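Long-range contacts in putative glutathione S-transferase (Sinorhizobium meliloti, PDB 4MDC), which probably acts as a homodimeric glutathione transferase, joining the thiol of glutathione to electrophilic substrates: residues H28-P33 with L234-R239; Q126-D131 with R168-Y173; A195-I200 with K218-R223. All blocks are in the same frame, centred on the assembly; numbering follows the deposited sequence. Where two conformers were deposited one is given.

In the fold
Contacts 1 and 3 are buried, whereas contact 2 is only partly so and reaches the boundary with the second subunit. Contact 1 joins the N-terminal thioredoxin-like domain to the tail that follows helix 231-235; the other two lie wholly within the helical C-terminal domain. Their chemistry follows their place: contact 1 is apolar with one carboxylate directed at arginines, contact 2 is a polar network of histidine, aspartate, lysine and water beside a selenomethionine, and contact 3 is hydrocarbon against aromatic rings. Ile-200 of contact 3 packs on Met-171 of contact 2, and Pro-33 of contact 1 touches both other contacts.

Contact 1. Residues H28-P33 with L234-R239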
loop_
_atom_site.group_PDB
_atom_site.type_symbol
_atom_site.label_atom_id
_atom_site.label_comp_id
_atom_site.label_asym_id
_atom_site.label_seq_id
_atom_site.Cartn_x
_atom_site.Cartn_y
_atom_site.Cartn_z
ATOM N N HIS B 28 8.605 1.495 -15.710
ATOM C CA HIS B 28 8.949 2.391 -14.620
ATOM C C HIS B 28 8.884 3.845 -15.097
ATOM O O HIS B 28 8.721 4.116 -16.280
ATOM C CB HIS B 28 10.372 2.087 -14.164
ATOM C CG HIS B 28 11.408 2.683 -15.056
ATOM N ND1 HIS B 28 12.175 3.757 -14.679
ATOM C CD2 HIS B 28 11.704 2.453 -16.364
ATOM C CE1 HIS B 28 12.950 4.120 -15.679
ATOM N NE2 HIS B 28 12.679 3.350 -16.719
ATOM N N HIS B 29 9.043 4.756 -14.156
ATOM C CA HIS B 29 9.304 6.148 -14.436
ATOM C C HIS B 29 10.407 6.646 -13.501
ATOM O O HIS B 29 10.436 6.355 -12.318
ATOM C CB HIS B 29 8.044 7.031 -14.279
ATOM C CG HIS B 29 8.217 8.400 -14.899
ATOM N ND1 HIS B 29 8.868 9.434 -14.255
ATOM C CD2 HIS B 29 7.893 8.877 -16.121
ATOM C CE1 HIS B 29 8.924 10.500 -15.054
ATOM N NE2 HIS B 29 8.332 10.188 -16.190
ATOM N N PRO B 30 11.311 7.482 -14.016
ATOM C CA PRO B 30 12.403 7.944 -13.192
ATOM C C PRO B 30 11.958 8.676 -11.915
ATOM O O PRO B 30 12.704 8.682 -10.942
ATOM C CB PRO B 30 13.127 8.938 -14.140
ATOM C CG PRO B 30 12.797 8.449 -15.497
ATOM C CD PRO B 30 11.485 7.783 -15.456
HETATM N N MSE B 31 10.806 9.373 -11.968
HETATM C CA MSE B 31 10.327 10.226 -10.900
HETATM C C MSE B 31 9.331 9.480 -10.005
HETATM O O MSE B 31 8.615 10.096 -9.222
HETATM C CB MSE B 31 9.754 11.541 -11.368
HETATM C CG MSE B 31 10.866 12.356 -12.086
HETATM SE SE MSE B 31 12.071 13.197 -10.764
HETATM C CE MSE B 31 13.618 11.953 -10.740
ATOM N N SER B 32 9.315 8.165 -10.157
ATOM C CA SER B 32 8.558 7.253 -9.293
ATOM C C SER B 32 9.452 6.631 -8.194
ATOM O O SER B 32 10.329 5.793 -8.510
ATOM C CB SER B 32 7.913 6.171 -10.142
ATOM O OG SER B 32 7.532 4.987 -9.416
ATOM N N PRO B 33 9.218 6.977 -6.908
ATOM C CA PRO B 33 10.027 6.364 -5.866
ATOM C C PRO B 33 9.893 4.812 -5.807
ATOM O O PRO B 33 10.897 4.118 -5.633
ATOM C CB PRO B 33 9.468 6.995 -4.595
ATOM C CG PRO B 33 9.130 8.378 -5.063
ATOM C CD PRO B 33 8.432 8.104 -6.370
ATOM N N LEU B 234 21.848 8.281 -10.188
ATOM C CA LEU B 234 22.511 9.590 -10.201
ATOM C C LEU B 234 22.864 10.019 -11.636
ATOM O O LEU B 234 22.985 11.215 -11.869
ATOM C CB LEU B 234 23.754 9.572 -9.350
ATOM C CG LEU B 234 23.529 9.254 -7.846
ATOM C CD1 LEU B 234 24.860 9.383 -7.152
ATOM C CD2 LEU B 234 22.508 10.145 -7.197
ATOM N N ALA B 235 22.984 9.046 -12.539
ATOM C CA ALA B 235 23.334 9.330 -13.959
ATOM C C ALA B 235 22.095 9.689 -14.765
ATOM O O ALA B 235 22.170 10.382 -15.746
ATOM C CB ALA B 235 24.040 8.138 -14.590
ATOM N N GLU B 236 20.942 9.263 -14.246
ATOM C CA GLU B 236 19.648 9.364 -14.911
ATOM C C GLU B 236 19.215 10.821 -15.060
ATOM O O GLU B 236 19.412 11.624 -14.155
ATOM C CB GLU B 236 18.590 8.724 -13.993
ATOM C CG GLU B 236 17.302 8.495 -14.665
ATOM C CD GLU B 236 16.569 7.366 -14.038
ATOM O OE1 GLU B 236 16.036 7.547 -12.906
ATOM O OE2 GLU B 236 16.559 6.341 -14.733
ATOM N N ARG B 237 18.563 11.135 -16.173
ATOM C CA ARG B 237 17.962 12.428 -16.317
ATOM C C ARG B 237 16.523 12.278 -16.777
ATOM O O ARG B 237 16.187 11.374 -17.548
ATOM C CB ARG B 237 18.781 13.287 -17.310
ATOM C CG ARG B 237 20.201 13.671 -16.835
ATOM C CD ARG B 237 20.185 14.592 -15.619
ATOM N NE ARG B 237 21.529 14.919 -15.134
ATOM C CZ ARG B 237 22.234 14.205 -14.251
ATOM N NH1 ARG B 237 21.736 13.100 -13.667
ATOM N NH2 ARG B 237 23.462 14.624 -13.911
ATOM N N VAL B 238 15.693 13.195 -16.335
ATOM C CA VAL B 238 14.301 13.229 -16.696
ATOM C C VAL B 238 14.120 14.183 -17.849
ATOM O O VAL B 238 14.616 15.329 -17.779
ATOM C CB VAL B 238 13.474 13.712 -15.494
ATOM C CG1 VAL B 238 12.006 13.823 -15.845
ATOM C CG2 VAL B 238 13.684 12.755 -14.335
ATOM N N ARG B 239 13.393 13.747 -18.884
ATOM C CA ARG B 239 13.173 14.568 -20.068
ATOM C C ARG B 239 12.575 15.920 -19.683
ATOM O O ARG B 239 11.569 15.983 -19.025
ATOM C CB ARG B 239 12.298 13.787 -21.087
ATOM C CG ARG B 239 12.083 14.484 -22.418
ATOM C CD ARG B 239 11.831 13.457 -23.552
ATOM N NE ARG B 239 11.247 14.032 -24.757
ATOM C CZ ARG B 239 11.905 14.861 -25.555
ATOM N NH1 ARG B 239 13.138 15.229 -25.241
ATOM N NH2 ARG B 239 11.322 15.337 -26.640
#
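Met-31, a selenomethionine, curls round one methyl of Val-238, where the turn after strand 25-28 meets the tail that leaves helix 231-235. Followed outward from CB, Met-31 CG packs on Val-238 CG2 at 3.6 Å and lies farther from CG1. Met-31 SE then passes Val-238 CG2 at 3.9 Å, and the chain, bent at chi2 (-78°) and chi3 (99°), brings Met-31 CE to within 3.7 Å of that methyl. A single methyl thus meets three successive atoms of one side chain. Beside it, Pro-30 CB rests against Val-238 CG2 at 3.9 Å, and Glu-236 crosses the proline at about a right angle, its OE1 lying 3.5 Å from Pro-30 CB. The turn is a type I beta turn closed by Ser-32 N to His-29 O, and the His-29 ring steadies it further: ND1 accepts from Met-31 N at 3.0 Å. On the tail, Arg-237 folds back, its NH1 bonded to both Leu-234 O and Glu-236 O. The carboxylate of Glu-236 ends in salt bridges to Arg-36 and Arg-39 of helix 33-44, while Val-238 N is held by the hydroxyl of Tyr-205. Between the two segments themselves the contact is van der Waals in kind; much of the polar hold on the tail comes from helices 33-44 and 191-205, and paired charges probably make a carboxylate tolerable beside the buried proline.

Contact 2. Residues Q126-D131 with R168-Y173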
loop_
_atom_site.group_PDB
_atom_site.type_symbol
_atom_site.label_atom_id
_atom_site.label_comp_id
_atom_site.label_asym_id
_atom_site.label_seq_id
_atom_site.Cartn_x
_atom_site.Cartn_y
_atom_site.Cartn_z
ATOM N N GLN B 126 4.336 4.806 0.590
ATOM C CA GLN B 126 2.934 5.091 0.633
ATOM C C GLN B 126 2.620 6.391 1.366
ATOM O O GLN B 126 1.906 7.221 0.813
ATOM C CB GLN B 126 2.156 3.919 1.301
ATOM C CG GLN B 126 2.365 2.640 0.544
ATOM C CD GLN B 126 1.625 1.444 1.194
ATOM O OE1 GLN B 126 0.835 1.577 2.141
ATOM N NE2 GLN B 126 1.893 0.280 0.656
ATOM N N LYS B 127 3.009 6.511 2.645
ATOM C CA LYS B 127 2.665 7.726 3.391
ATOM C C LYS B 127 3.337 8.980 2.802
ATOM O O LYS B 127 2.660 9.940 2.443
ATOM C CB LYS B 127 2.964 7.598 4.863
ATOM C CG LYS B 127 2.448 8.803 5.651
ATOM C CD LYS B 127 2.581 8.645 7.143
ATOM C CE LYS B 127 2.374 9.901 7.919
ATOM N NZ LYS B 127 1.171 10.671 7.558
HETATM N N MSE B 128 4.667 9.002 2.741
HETATM C CA MSE B 128 5.389 10.146 2.177
HETATM C C MSE B 128 4.976 10.356 0.729
HETATM O O MSE B 128 4.932 11.498 0.224
HETATM C CB MSE B 128 6.906 10.005 2.260
HETATM C CG MSE B 128 7.605 11.361 1.998
HETATM SE SE MSE B 128 9.558 11.119 2.116
HETATM C CE MSE B 128 9.992 13.009 1.768
ATOM N N GLU B 129 4.679 9.272 0.041
ATOM C CA GLU B 129 4.286 9.392 -1.382
ATOM C C GLU B 129 2.962 10.181 -1.547
ATOM O O GLU B 129 2.841 11.080 -2.361
ATOM C CB GLU B 129 4.183 7.982 -1.934
ATOM C CG GLU B 129 3.754 7.879 -3.363
ATOM C CD GLU B 129 4.895 8.180 -4.357
ATOM O OE1 GLU B 129 6.058 8.432 -3.924
ATOM O OE2 GLU B 129 4.625 8.125 -5.593
ATOM N N ALA B 130 2.012 9.887 -0.668
ATOM C CA ALA B 130 0.722 10.595 -0.676
ATOM C C ALA B 130 0.812 12.001 -0.137
ATOM O O ALA B 130 0.191 12.937 -0.709
ATOM C CB ALA B 130 -0.334 9.829 0.122
ATOM N N ASP B 131 1.614 12.181 0.915
ATOM C CA ASP B 131 1.681 13.468 1.621
ATOM C C ASP B 131 2.484 14.465 0.809
ATOM O O ASP B 131 2.239 15.647 0.841
ATOM C CB ASP B 131 2.439 13.354 2.948
ATOM C CG ASP B 131 1.646 12.664 4.040
ATOM O OD1 ASP B 131 0.439 12.443 3.833
ATOM O OD2 ASP B 131 2.272 12.356 5.081
ATOM N N ARG B 168 8.901 18.583 5.805
ATOM C CA ARG B 168 9.726 18.640 6.983
ATOM C C ARG B 168 9.439 17.491 7.979
ATOM O O ARG B 168 10.359 16.908 8.536
ATOM C CB ARG B 168 9.608 19.964 7.677
ATOM C CG ARG B 168 10.650 20.063 8.790
ATOM C CD ARG B 168 10.651 21.437 9.390
ATOM N NE ARG B 168 11.918 21.787 10.035
ATOM C CZ ARG B 168 12.041 22.143 11.311
ATOM N NH1 ARG B 168 10.973 22.144 12.111
ATOM N NH2 ARG B 168 13.241 22.496 11.807
ATOM N N GLN B 169 8.173 17.187 8.158
ATOM C CA GLN B 169 7.822 16.101 9.072
ATOM C C GLN B 169 8.499 14.775 8.682
ATOM O O GLN B 169 9.004 14.059 9.533
ATOM C CB GLN B 169 6.296 15.935 9.072
ATOM C CG GLN B 169 5.819 14.669 9.758
ATOM C CD GLN B 169 4.402 14.160 9.359
ATOM O OE1 GLN B 169 3.650 14.795 8.610
ATOM N NE2 GLN B 169 4.054 12.985 9.889
ATOM N N HIS B 170 8.482 14.477 7.387
ATOM C CA HIS B 170 9.141 13.315 6.824
ATOM C C HIS B 170 10.647 13.304 6.941
ATOM O O HIS B 170 11.205 12.315 7.355
ATOM C CB HIS B 170 8.665 13.105 5.368
ATOM C CG HIS B 170 7.266 12.626 5.324
ATOM N ND1 HIS B 170 6.951 11.350 5.721
ATOM C CD2 HIS B 170 6.085 13.258 5.103
ATOM C CE1 HIS B 170 5.649 11.185 5.635
ATOM N NE2 HIS B 170 5.105 12.322 5.264
HETATM N N MSE B 171 11.286 14.432 6.661
HETATM C CA MSE B 171 12.725 14.588 6.847
HETATM C C MSE B 171 13.104 14.466 8.305
HETATM O O MSE B 171 14.148 13.908 8.631
HETATM C CB MSE B 171 13.209 15.933 6.276
HETATM C CG MSE B 171 12.984 16.018 4.788
HETATM SE SE MSE B 171 13.786 14.579 3.699
HETATM C CE MSE B 171 15.663 14.909 4.369
ATOM N N LYS B 172 12.296 15.014 9.207
ATOM C CA LYS B 172 12.568 14.936 10.623
ATOM C C LYS B 172 12.419 13.488 11.152
ATOM O O LYS B 172 13.190 13.059 12.008
ATOM C CB LYS B 172 11.717 15.899 11.420
ATOM C CG LYS B 172 12.193 17.343 11.235
ATOM C CD LYS B 172 13.376 17.606 12.165
ATOM C CE LYS B 172 14.087 18.895 11.828
ATOM N NZ LYS B 172 15.242 19.130 12.724
ATOM N N TYR B 173 11.488 12.750 10.582
ATOM C CA TYR B 173 11.288 11.344 11.001
ATOM C C TYR B 173 12.491 10.552 10.541
ATOM O O TYR B 173 13.073 9.753 11.265
ATOM C CB TYR B 173 10.005 10.764 10.416
ATOM C CG TYR B 173 9.692 9.352 10.943
ATOM C CD1 TYR B 173 9.722 9.089 12.297
ATOM C CD2 TYR B 173 9.401 8.320 10.083
ATOM C CE1 TYR B 173 9.389 7.803 12.794
ATOM C CE2 TYR B 173 9.068 7.067 10.572
ATOM C CZ TYR B 173 9.080 6.810 11.895
ATOM O OH TYR B 173 8.794 5.512 12.313
HETATM O O HOH W 1 1.312 12.870 9.616
#
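The imidazole of His-170 has Met-128 CG over one face and, at its edge near the ring plane, Asp-131 OD2 and Lys-127 CG. The CG of selenomethionine Met-128 makes a CH-pi contact, 3.8 Å from the His-170 ring centroid and almost along the ring normal; SE lies obliquely and passes on to His-170 CB. Extended, with CG anti to the backbone N, Met-128 slides past the histidine in the opposite direction. At the edge, His-170 NE2 donates to Asp-131 OD2 at 2.8 Å in a nearly straight bond (165°) that lies in the ring plane, although carboxylate and ring are turned 50° apart. The bond uses the anti lone pair of OD2. The syn lone pair of Asp-131 OD2 takes Lys-127 NZ, one helical turn earlier, at 3.2 Å in a salt bridge, so one oxygen takes two donors. The in-plane NE2 bond, with ND1 also hydrogen-bonded elsewhere, probably restrains the ring's rotation. Lys-127 NZ also reaches a water, which accepts from Gln-169 NE2 at 2.8 Å and extends the network across the outer side of the contact. Nearby, the ring of Trp-123 meets both the lysine, in a cation-pi contact, and the histidine. The two segments run nearly antiparallel, 155° between their directions, as neighbours in the C-terminal helical bundle: Met-128 leans on Leu-203 and Met-171 on Ile-200 of helix 191-205, while Lys-127 packs on Ala-69 of the second subunit.

Contact 3. Residues A195-I200 with K218-R223; sequences AAAAAI and KEWYQR
Ile-200 lays a methyl on the face of Tyr-221, while Ala-196 and Ala-197 meet the six-membered ring of Trp-220. Trp-220 CH2 meets Ala-196 CB at 3.6 Å, an oblique approach, and also lies 3.6 Å from Ala-197 N, which sits at the ring edge near its plane. The methyl of Ala-197 is a little farther from the same carbon. The phenol, by contrast, offers a face. Ile-200 CG2 stands over the middle of the Tyr-221 ring, 3.8 Å from its centroid and 13° off the normal, a CH-pi contact in which the two side chains slide past each other in opposite directions. With CG2 anti to the backbone N and CG1 beside it (chi1 -71°), Ile-200 sets this methyl on the ring while its other branch leads off from the ring. A serine in place of Tyr-221 would probably leave Ile-200 CG2 with no ring beneath it on this side and open a gap between the two helices. On the five-membered ring, Trp-220 NE1 is bonded to Asp-193, near the start of helix 191-205. The short segments cross almost perpendicularly, at 98°, 10.5 Å apart at their axes. Helix 167-180 backs the joint, with Leu-174 touching both Ile-200 and Trp-220, and Trp-211 meets the Tyr-221 ring; elsewhere on helix 191-205, Ala-195 and Ala-198 pack on Phe-37 of helix 33-44.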
loop_
_atom_site.group_PDB
_atom_site.type_symbol
_atom_site.label_atom_id
_atom_site.label_comp_id
_atom_site.label_asym_id
_atom_site.label_seq_id
_atom_site.Cartn_x
_atom_site.Cartn_y
_atom_site.Cartn_z
ATOM N N ALA B 195 13.998 2.100 0.216
ATOM C CA ALA B 195 12.755 2.836 -0.048
ATOM C C ALA B 195 12.863 4.326 0.293
ATOM O O ALA B 195 12.393 5.165 -0.477
ATOM C CB ALA B 195 11.638 2.219 0.789
ATOM N N ALA B 196 13.463 4.627 1.437
ATOM C CA ALA B 196 13.645 6.015 1.831
ATOM C C ALA B 196 14.552 6.713 0.819
ATOM O O ALA B 196 14.268 7.792 0.364
ATOM C CB ALA B 196 14.258 6.103 3.216
ATOM N N ALA B 197 15.623 6.045 0.469
ATOM C CA ALA B 197 16.602 6.658 -0.426
ATOM C C ALA B 197 15.987 6.914 -1.774
ATOM O O ALA B 197 16.305 7.882 -2.446
ATOM C CB ALA B 197 17.828 5.799 -0.549
ATOM N N ALA B 198 15.157 5.984 -2.201
ATOM C CA ALA B 198 14.487 6.162 -3.470
ATOM C C ALA B 198 13.579 7.403 -3.481
ATOM O O ALA B 198 13.618 8.173 -4.387
ATOM C CB ALA B 198 13.692 4.932 -3.811
ATOM N N ALA B 199 12.786 7.572 -2.427
ATOM C CA ALA B 199 11.873 8.708 -2.271
ATOM C C ALA B 199 12.665 10.022 -2.132
ATOM O O ALA B 199 12.398 10.978 -2.881
ATOM C CB ALA B 199 10.970 8.529 -1.079
ATOM N N ILE B 200 13.718 9.987 -1.304
ATOM C CA ILE B 200 14.546 11.181 -1.158
ATOM C C ILE B 200 15.227 11.566 -2.470
ATOM O O ILE B 200 15.348 12.776 -2.747
ATOM C CB ILE B 200 15.662 10.960 -0.098
ATOM C CG1 ILE B 200 15.044 10.917 1.284
ATOM C CG2 ILE B 200 16.756 11.995 -0.173
ATOM C CD1 ILE B 200 14.152 12.004 1.658
ATOM N N LYS B 218 21.139 13.729 6.213
ATOM C CA LYS B 218 22.181 13.957 5.192
ATOM C C LYS B 218 23.335 12.949 5.262
ATOM O O LYS B 218 23.757 12.393 4.241
ATOM C CB LYS B 218 22.732 15.375 5.294
ATOM C CG LYS B 218 23.716 15.717 4.180
ATOM C CD LYS B 218 24.224 17.147 4.250
ATOM C CE LYS B 218 25.181 17.417 3.094
ATOM N NZ LYS B 218 25.730 18.801 3.159
ATOM N N GLU B 219 23.770 12.628 6.481
ATOM C CA GLU B 219 24.851 11.685 6.680
ATOM C C GLU B 219 24.411 10.300 6.195
ATOM O O GLU B 219 25.167 9.577 5.523
ATOM C CB GLU B 219 25.299 11.666 8.153
ATOM C CG GLU B 219 26.440 10.669 8.459
ATOM C CD GLU B 219 26.013 9.190 8.564
ATOM O OE1 GLU B 219 24.872 8.896 9.023
ATOM O OE2 GLU B 219 26.816 8.270 8.198
ATOM N N TRP B 220 23.193 9.900 6.581
ATOM C CA TRP B 220 22.635 8.626 6.141
ATOM C C TRP B 220 22.474 8.541 4.611
ATOM O O TRP B 220 22.841 7.509 3.956
ATOM C CB TRP B 220 21.319 8.329 6.925
ATOM C CG TRP B 220 20.501 7.266 6.284
ATOM C CD1 TRP B 220 20.500 5.917 6.560
ATOM C CD2 TRP B 220 19.571 7.448 5.207
ATOM N NE1 TRP B 220 19.680 5.259 5.701
ATOM C CE2 TRP B 220 19.071 6.177 4.872
ATOM C CE3 TRP B 220 19.090 8.563 4.524
ATOM C CZ2 TRP B 220 18.121 6.005 3.876
ATOM C CZ3 TRP B 220 18.170 8.405 3.560
ATOM C CH2 TRP B 220 17.725 7.133 3.179
ATOM N N TYR B 221 21.969 9.629 3.986
ATOM C CA TYR B 221 21.757 9.618 2.545
ATOM C C TYR B 221 23.061 9.578 1.748
ATOM O O TYR B 221 23.157 8.924 0.704
ATOM C CB TYR B 221 20.912 10.796 2.102
ATOM C CG TYR B 221 20.578 10.790 0.633
ATOM C CD1 TYR B 221 19.818 9.775 0.057
ATOM C CD2 TYR B 221 21.036 11.813 -0.207
ATOM C CE1 TYR B 221 19.490 9.790 -1.302
ATOM C CE2 TYR B 221 20.725 11.801 -1.561
ATOM C CZ TYR B 221 19.977 10.772 -2.102
ATOM O OH TYR B 221 19.623 10.780 -3.436
ATOM N N GLN B 222 24.068 10.240 2.272
ATOM C CA GLN B 222 25.377 10.193 1.655
ATOM C C GLN B 222 25.892 8.757 1.582
ATOM O O GLN B 222 26.469 8.378 0.568
ATOM C CB GLN B 222 26.348 11.131 2.382
ATOM C CG GLN B 222 27.441 11.654 1.492
ATOM C CD GLN B 222 28.569 10.674 1.481
ATOM O OE1 GLN B 222 28.659 9.809 2.387
ATOM N NE2 GLN B 222 29.426 10.762 0.478
ATOM N N ARG B 223 25.629 7.943 2.600
ATOM C CA ARG B 223 25.958 6.537 2.562
ATOM C C ARG B 223 25.172 5.789 1.515
ATOM O O ARG B 223 25.760 4.964 0.810
ATOM C CB ARG B 223 25.713 5.805 3.900
ATOM C CG ARG B 223 26.707 6.076 5.020
ATOM C CD ARG B 223 26.309 5.211 6.237
ATOM N NE ARG B 223 25.559 5.984 7.227
ATOM C CZ ARG B 223 24.516 5.535 7.924
ATOM N NH1 ARG B 223 23.985 4.290 7.710
ATOM N NH2 ARG B 223 23.954 6.338 8.817
#